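PDB 3I2D: E3 SUMO-protein ligase SIZ1, which acts as an E3 ligase that promotes attachment of the ubiquitin-like protein SUMO (Smt3) to septins and PCNA. Local coordinates for residues I296-L300 and E301-I305; E203-P207 and E208-E212; P218-I221 and K222-L226. All coordinates share one frame; numbering follows the deposited sequence.

Contact 1 (I296-L300 and E301-I305)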
# COMPACT_ATOMS: atom_id res chain seq x y z
N ILE A 296 -0.77 4.73 16.14
CA ILE A 296 -2.12 4.22 15.85
C ILE A 296 -2.28 3.82 14.40
O ILE A 296 -1.42 4.10 13.57
CB ILE A 296 -3.25 5.25 16.19
CG1 ILE A 296 -3.42 6.25 15.05
CG2 ILE A 296 -2.92 5.97 17.46
CD1 ILE A 296 -4.66 7.13 15.18
N ASP A 297 -3.39 3.17 14.09
CA ASP A 297 -3.68 2.77 12.72
C ASP A 297 -4.29 3.94 11.99
O ASP A 297 -5.24 4.55 12.48
CB ASP A 297 -4.66 1.61 12.67
CG ASP A 297 -4.01 0.33 12.28
OD1 ASP A 297 -3.10 -0.10 13.03
OD2 ASP A 297 -4.40 -0.22 11.23
N ILE A 298 -3.75 4.25 10.82
CA ILE A 298 -4.27 5.35 10.03
C ILE A 298 -4.50 4.89 8.61
O ILE A 298 -3.79 4.01 8.12
CB ILE A 298 -3.29 6.56 10.02
CG1 ILE A 298 -2.04 6.23 9.24
CG2 ILE A 298 -2.88 6.94 11.43
CD1 ILE A 298 -1.03 7.35 9.34
N ALA A 299 -5.51 5.46 7.97
CA ALA A 299 -5.82 5.09 6.60
C ALA A 299 -5.47 6.28 5.73
O ALA A 299 -5.58 7.42 6.17
CB ALA A 299 -7.29 4.77 6.47
N LEU A 300 -5.05 6.01 4.50
CA LEU A 300 -4.67 7.05 3.54
C LEU A 300 -5.73 8.15 3.42
O LEU A 300 -5.40 9.34 3.37
CB LEU A 300 -4.40 6.40 2.18
CG LEU A 300 -3.48 7.11 1.18
CD1 LEU A 300 -4.21 8.23 0.48
CD2 LEU A 300 -2.27 7.65 1.90
N GLU A 301 -7.00 7.76 3.37
CA GLU A 301 -8.09 8.72 3.25
C GLU A 301 -8.21 9.70 4.41
O GLU A 301 -8.78 10.78 4.25
CB GLU A 301 -9.43 7.98 3.08
CG GLU A 301 -9.62 6.80 4.00
CD GLU A 301 -9.19 5.48 3.36
OE1 GLU A 301 -8.02 5.36 2.91
OE2 GLU A 301 -10.04 4.56 3.31
N ASN A 302 -7.67 9.34 5.56
CA ASN A 302 -7.74 10.22 6.73
C ASN A 302 -6.51 11.08 6.91
O ASN A 302 -6.40 11.82 7.89
CB ASN A 302 -7.93 9.39 7.99
CG ASN A 302 -9.27 8.72 8.04
OD1 ASN A 302 -9.55 7.93 8.94
ND2 ASN A 302 -10.13 9.04 7.07
N LEU A 303 -5.57 10.98 5.98
CA LEU A 303 -4.34 11.74 6.06
C LEU A 303 -4.57 13.14 5.50
O LEU A 303 -4.95 13.30 4.35
CB LEU A 303 -3.24 11.01 5.28
CG LEU A 303 -1.78 11.22 5.68
CD1 LEU A 303 -1.58 10.76 7.12
CD2 LEU A 303 -0.86 10.43 4.76
N ALA A 304 -4.34 14.15 6.34
CA ALA A 304 -4.53 15.55 5.94
C ALA A 304 -3.36 16.45 6.36
O ALA A 304 -2.67 16.18 7.34
CB ALA A 304 -5.82 16.09 6.53
N ILE A 305 -3.15 17.52 5.61
CA ILE A 305 -2.09 18.48 5.90
C ILE A 305 -2.56 19.29 7.09
O ILE A 305 -3.74 19.58 7.20
CB ILE A 305 -1.85 19.46 4.72
CG1 ILE A 305 -1.25 18.72 3.53
CG2 ILE A 305 -0.94 20.62 5.16
CD1 ILE A 305 0.00 17.97 3.86
O HOH W 1 -7.02 6.99 10.42
O HOH W 2 -6.02 11.72 1.94
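L303 folds back on the residues just before it in the chain and meets L300 and I298 in turn. Its CB lies 3.3 Å from the carbonyl oxygen O of L300. CG follows anti to the residue's own backbone N (chi1 -154°), and from there the two methyls go to different neighbours. CD1 reaches CD1 of I298 at 4.1 Å, the two side chains crossing obliquely, while CD2 meets CD2 of L300 at 4.2 Å. The apolar surface is continued by helix 276-285, where F279 touches both I298 and L303 and L280 touches L300. The backbone between these side chains is wound into a short 3-10 turn. N302 N donates to A299 O at 2.9 Å, and L303 N donates to L300 O at 3.1 Å. The turn belongs to the SP-RING zinc finger and follows the last two cysteine ligands, C291 and C294. The side chain of I298 comes within about 5 Å of the zinc ion, measured between nearest atoms, so the I298 end of this cluster lies beside the metal site. Directly after the turn, strand 303-305 adds an edge to the finger's antiparallel sheet, next to strand 262-265. Two waters bridge the turn as well: one accepts from A299 N and donates to N302 OD1, the other donates to both L300 O and L303 O. On the outer side, E301 sets CG between its backbone N and carbonyl carbon (chi1 44°) and bends again at the next bond. That double turn brings the carboxylate alongside A299 in an exposed contact: CD and OE1 lie nearest A299 CB, both at 3.7 Å, with CG a little farther off.

Contact 2 (E203-P207 and E208-E212); sequences EMITP and EQLLE
With CG2 of I205 anti to its backbone N (chi1 -72° at CG1) and CG of L210 anti to its own carbonyl carbon (chi1 -69°), the two branched side chains are turned onto each other. They cross at about a right angle, and CG2 of I205 packs 3.6 Å from CD2 of L210, one turn into the helix. The main chain beside them makes the start of that helix. The carbonyl oxygen O of T206 takes a nearly straight bond from L210 N at 3.0 Å and a weak, bent one from Q209 N at 2.9 Å. P207 O receives L211 N at 2.9 Å, which continues the helical pattern. T206 occupies the N-cap position, yet its side chain makes no capping bond. The aliphatic part of Q209 passes close to it, with CG 3.6 Å from T206 CB. P207, in the first turn, has no N-H to give, and a proline is well suited to this place because the position requires no backbone donor. E208 runs side by side with its ring, both pointing the same way, although the detailed placement of the glutamate side chain is doubtful. Its carboxylate oxygen OE2 is hydrogen-bonded to H281 of helix 276-285. The junction joins strand 195-204 of the PINIT region to helix 207-215: M204 packs on strands 74-90 and 117-125, whereas P207, L210 and L211 rest on helix 276-285 of the SP-RING part.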
# COMPACT_ATOMS: atom_id res chain seq x y z
N GLU A 203 -1.89 -1.03 -12.21
CA GLU A 203 -1.32 0.27 -12.43
C GLU A 203 -0.52 0.69 -11.20
O GLU A 203 -1.05 0.71 -10.09
CB GLU A 203 -2.40 1.32 -12.71
CG GLU A 203 -1.81 2.70 -13.04
CD GLU A 203 -2.86 3.78 -13.26
OE1 GLU A 203 -3.60 3.70 -14.27
OE2 GLU A 203 -2.93 4.71 -12.43
N MET A 204 0.74 1.01 -11.42
CA MET A 204 1.61 1.46 -10.35
C MET A 204 1.12 2.82 -9.90
O MET A 204 0.93 3.71 -10.74
CB MET A 204 3.04 1.63 -10.85
CG MET A 204 3.69 0.39 -11.39
SD MET A 204 4.11 -0.70 -10.04
CE MET A 204 2.52 -1.52 -9.78
N ILE A 205 0.87 2.98 -8.61
CA ILE A 205 0.47 4.30 -8.13
C ILE A 205 1.67 4.75 -7.33
O ILE A 205 2.20 4.03 -6.49
CB ILE A 205 -0.77 4.30 -7.25
CG1 ILE A 205 -2.01 4.03 -8.11
CG2 ILE A 205 -0.92 5.68 -6.58
CD1 ILE A 205 -3.31 4.17 -7.36
N THR A 206 2.09 5.96 -7.63
CA THR A 206 3.27 6.51 -7.02
C THR A 206 3.11 7.27 -5.70
O THR A 206 2.05 7.83 -5.39
CB THR A 206 3.97 7.37 -8.09
OG1 THR A 206 5.23 6.77 -8.39
CG2 THR A 206 4.15 8.80 -7.65
N PRO A 207 4.16 7.25 -4.87
CA PRO A 207 4.11 7.96 -3.59
C PRO A 207 3.69 9.42 -3.78
O PRO A 207 2.82 9.92 -3.07
CB PRO A 207 5.54 7.80 -3.06
CG PRO A 207 5.88 6.39 -3.50
CD PRO A 207 5.31 6.32 -4.92
N GLU A 208 4.29 10.11 -4.76
CA GLU A 208 3.95 11.52 -5.01
C GLU A 208 2.55 11.67 -5.59
O GLU A 208 1.92 12.70 -5.44
CB GLU A 208 4.99 12.20 -5.93
CG GLU A 208 5.87 11.26 -6.70
CD GLU A 208 6.95 10.61 -5.85
OE1 GLU A 208 7.21 9.39 -6.04
OE2 GLU A 208 7.56 11.32 -5.00
N GLN A 209 2.04 10.63 -6.25
CA GLN A 209 0.69 10.72 -6.77
C GLN A 209 -0.24 10.72 -5.58
O GLN A 209 -1.15 11.53 -5.50
CB GLN A 209 0.33 9.52 -7.63
CG GLN A 209 1.08 9.40 -8.90
CD GLN A 209 0.42 8.41 -9.80
OE1 GLN A 209 -0.77 8.54 -10.09
NE2 GLN A 209 1.16 7.40 -10.25
N LEU A 210 -0.02 9.80 -4.64
CA LEU A 210 -0.84 9.72 -3.44
C LEU A 210 -0.72 11.00 -2.62
O LEU A 210 -1.70 11.40 -1.99
CB LEU A 210 -0.43 8.55 -2.57
CG LEU A 210 -0.71 7.15 -3.09
CD1 LEU A 210 -0.44 6.17 -1.98
CD2 LEU A 210 -2.15 7.04 -3.54
N LEU A 211 0.46 11.62 -2.62
CA LEU A 211 0.66 12.87 -1.88
C LEU A 211 -0.36 13.88 -2.39
O LEU A 211 -0.88 14.70 -1.64
CB LEU A 211 2.05 13.46 -2.09
CG LEU A 211 2.18 14.87 -1.50
CD1 LEU A 211 2.21 14.78 0.02
CD2 LEU A 211 3.44 15.56 -2.00
N GLU A 212 -0.64 13.81 -3.68
CA GLU A 212 -1.59 14.74 -4.24
C GLU A 212 -2.97 14.54 -3.62
O GLU A 212 -3.68 15.50 -3.39
CB GLU A 212 -1.65 14.60 -5.75
CG GLU A 212 -2.00 15.91 -6.43
CD GLU A 212 -1.13 17.07 -5.93
OE1 GLU A 212 0.11 16.97 -6.02
OE2 GLU A 212 -1.71 18.08 -5.46

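Contact 3 (P218-I221 and K222-L226); sequences PKII and KQATL
I221 and A224 are joined first through the backbone, where the carbonyl oxygen O of I221 serves two N-H groups of the following helix. A224 N approaches it at 3.0 Å with a bent, weak bond (N-H...O 123°). T225 N lies farther off, 3.5 Å from the same oxygen, and its weak bond is long but nearly straight. The helical hydrogen bonding is firmer one residue on, with L226 N donating to K222 O at 2.9 Å. A water adds a polar bridge, donating to I220 O and sitting 2.9 Å from T225 OG1. That hydroxyl is anti to its own carbonyl carbon (chi1 -64°), which turns it back toward the start of the helix.

Apolar contact is looser. A224 CB is approached by CG2 of I220 at 4.2 Å and by CG1 of I221 at 4.4 Å, so one methyl meets two successive isoleucines. I220 also touches A304 of strand 303-305, while I221 is exposed. K222 packs on E307 and F308 of helix 307-313, and its amine makes a long, weak ion pair with D311.

I221 stands at the N-cap of helix 222-234 with a side chain that can offer no capping bond. The arrangement is that of a helix start opened by main-chain bonds, in the connection that runs past the zinc-binding region of the SP-RING.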
# COMPACT_ATOMS: atom_id res chain seq x y z
N PRO A 218 -9.30 17.99 2.69
CA PRO A 218 -9.52 19.12 3.60
C PRO A 218 -8.43 19.12 4.67
O PRO A 218 -8.26 18.14 5.38
CB PRO A 218 -10.89 18.81 4.19
CG PRO A 218 -11.59 18.12 3.07
CD PRO A 218 -10.53 17.19 2.53
N LYS A 219 -7.68 20.21 4.77
CA LYS A 219 -6.63 20.23 5.77
C LYS A 219 -7.21 20.23 7.18
O LYS A 219 -8.42 20.17 7.36
CB LYS A 219 -5.69 21.42 5.55
CG LYS A 219 -6.35 22.73 5.25
CD LYS A 219 -5.30 23.83 5.03
CE LYS A 219 -4.61 23.73 3.68
NZ LYS A 219 -3.97 22.41 3.49
N ILE A 220 -6.34 20.25 8.18
CA ILE A 220 -6.77 20.28 9.56
C ILE A 220 -6.59 21.76 9.85
O ILE A 220 -5.47 22.25 10.00
CB ILE A 220 -5.84 19.42 10.45
CG1 ILE A 220 -5.90 17.97 9.99
CG2 ILE A 220 -6.25 19.51 11.91
CD1 ILE A 220 -4.85 17.11 10.62
N ILE A 221 -7.70 22.48 9.89
CA ILE A 221 -7.70 23.92 10.08
C ILE A 221 -7.11 24.37 11.42
O ILE A 221 -7.16 23.65 12.42
CB ILE A 221 -9.13 24.50 9.88
CG1 ILE A 221 -10.07 24.05 11.00
CG2 ILE A 221 -9.70 23.98 8.56
CD1 ILE A 221 -11.53 24.44 10.76
N LYS A 222 -6.53 25.57 11.41
CA LYS A 222 -5.90 26.14 12.59
C LYS A 222 -6.78 26.15 13.84
O LYS A 222 -6.31 25.88 14.94
CB LYS A 222 -5.43 27.56 12.28
CG LYS A 222 -4.59 27.67 11.01
CD LYS A 222 -4.13 29.09 10.78
CE LYS A 222 -3.23 29.55 11.90
NZ LYS A 222 -2.90 31.00 11.80
N GLN A 223 -8.06 26.48 13.68
CA GLN A 223 -8.95 26.50 14.84
C GLN A 223 -8.86 25.20 15.61
O GLN A 223 -8.76 25.22 16.84
CB GLN A 223 -10.40 26.77 14.42
CG GLN A 223 -10.73 28.24 14.14
CD GLN A 223 -9.93 28.83 12.98
OE1 GLN A 223 -9.74 28.19 11.95
NE2 GLN A 223 -9.49 30.07 13.15
N ALA A 224 -8.88 24.07 14.90
CA ALA A 224 -8.80 22.75 15.53
C ALA A 224 -7.51 22.61 16.34
O ALA A 224 -7.54 22.26 17.53
CB ALA A 224 -8.86 21.64 14.46
N THR A 225 -6.39 22.88 15.70
CA THR A 225 -5.11 22.78 16.37
C THR A 225 -5.05 23.66 17.62
O THR A 225 -4.47 23.27 18.64
CB THR A 225 -3.96 23.16 15.41
OG1 THR A 225 -3.91 22.21 14.34
CG2 THR A 225 -2.63 23.17 16.15
N LEU A 226 -5.65 24.85 17.52
CA LEU A 226 -5.65 25.80 18.64
C LEU A 226 -6.45 25.28 19.81
O LEU A 226 -6.04 25.44 20.96
CB LEU A 226 -6.21 27.15 18.18
CG LEU A 226 -5.16 28.01 17.50
CD1 LEU A 226 -5.72 29.39 17.18
CD2 LEU A 226 -3.95 28.14 18.42
O HOH W 3 -3.60 22.79 11.56

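How the contacts relate
Followed from the N terminus, contact 2 comes first, then contact 3, then contact 1; each closes only a short local turn, and none encloses or crosses another. Contact 2 takes the chain from strand 195-204 into helix 207-215. Contact 3 starts helix 222-234 after the loop that leaves that helix, and contact 1 turns the chain into strand 303-305 of the SP-RING. Contacts 1 and 3 meet directly: I305 O probably accepts a hydrogen bond from I220 N, at 2.9 Å. Contacts 1 and 2 do not touch, but both lean on L280, so helix 276-285 packs against both helix 207-215 and the turn of the zinc finger.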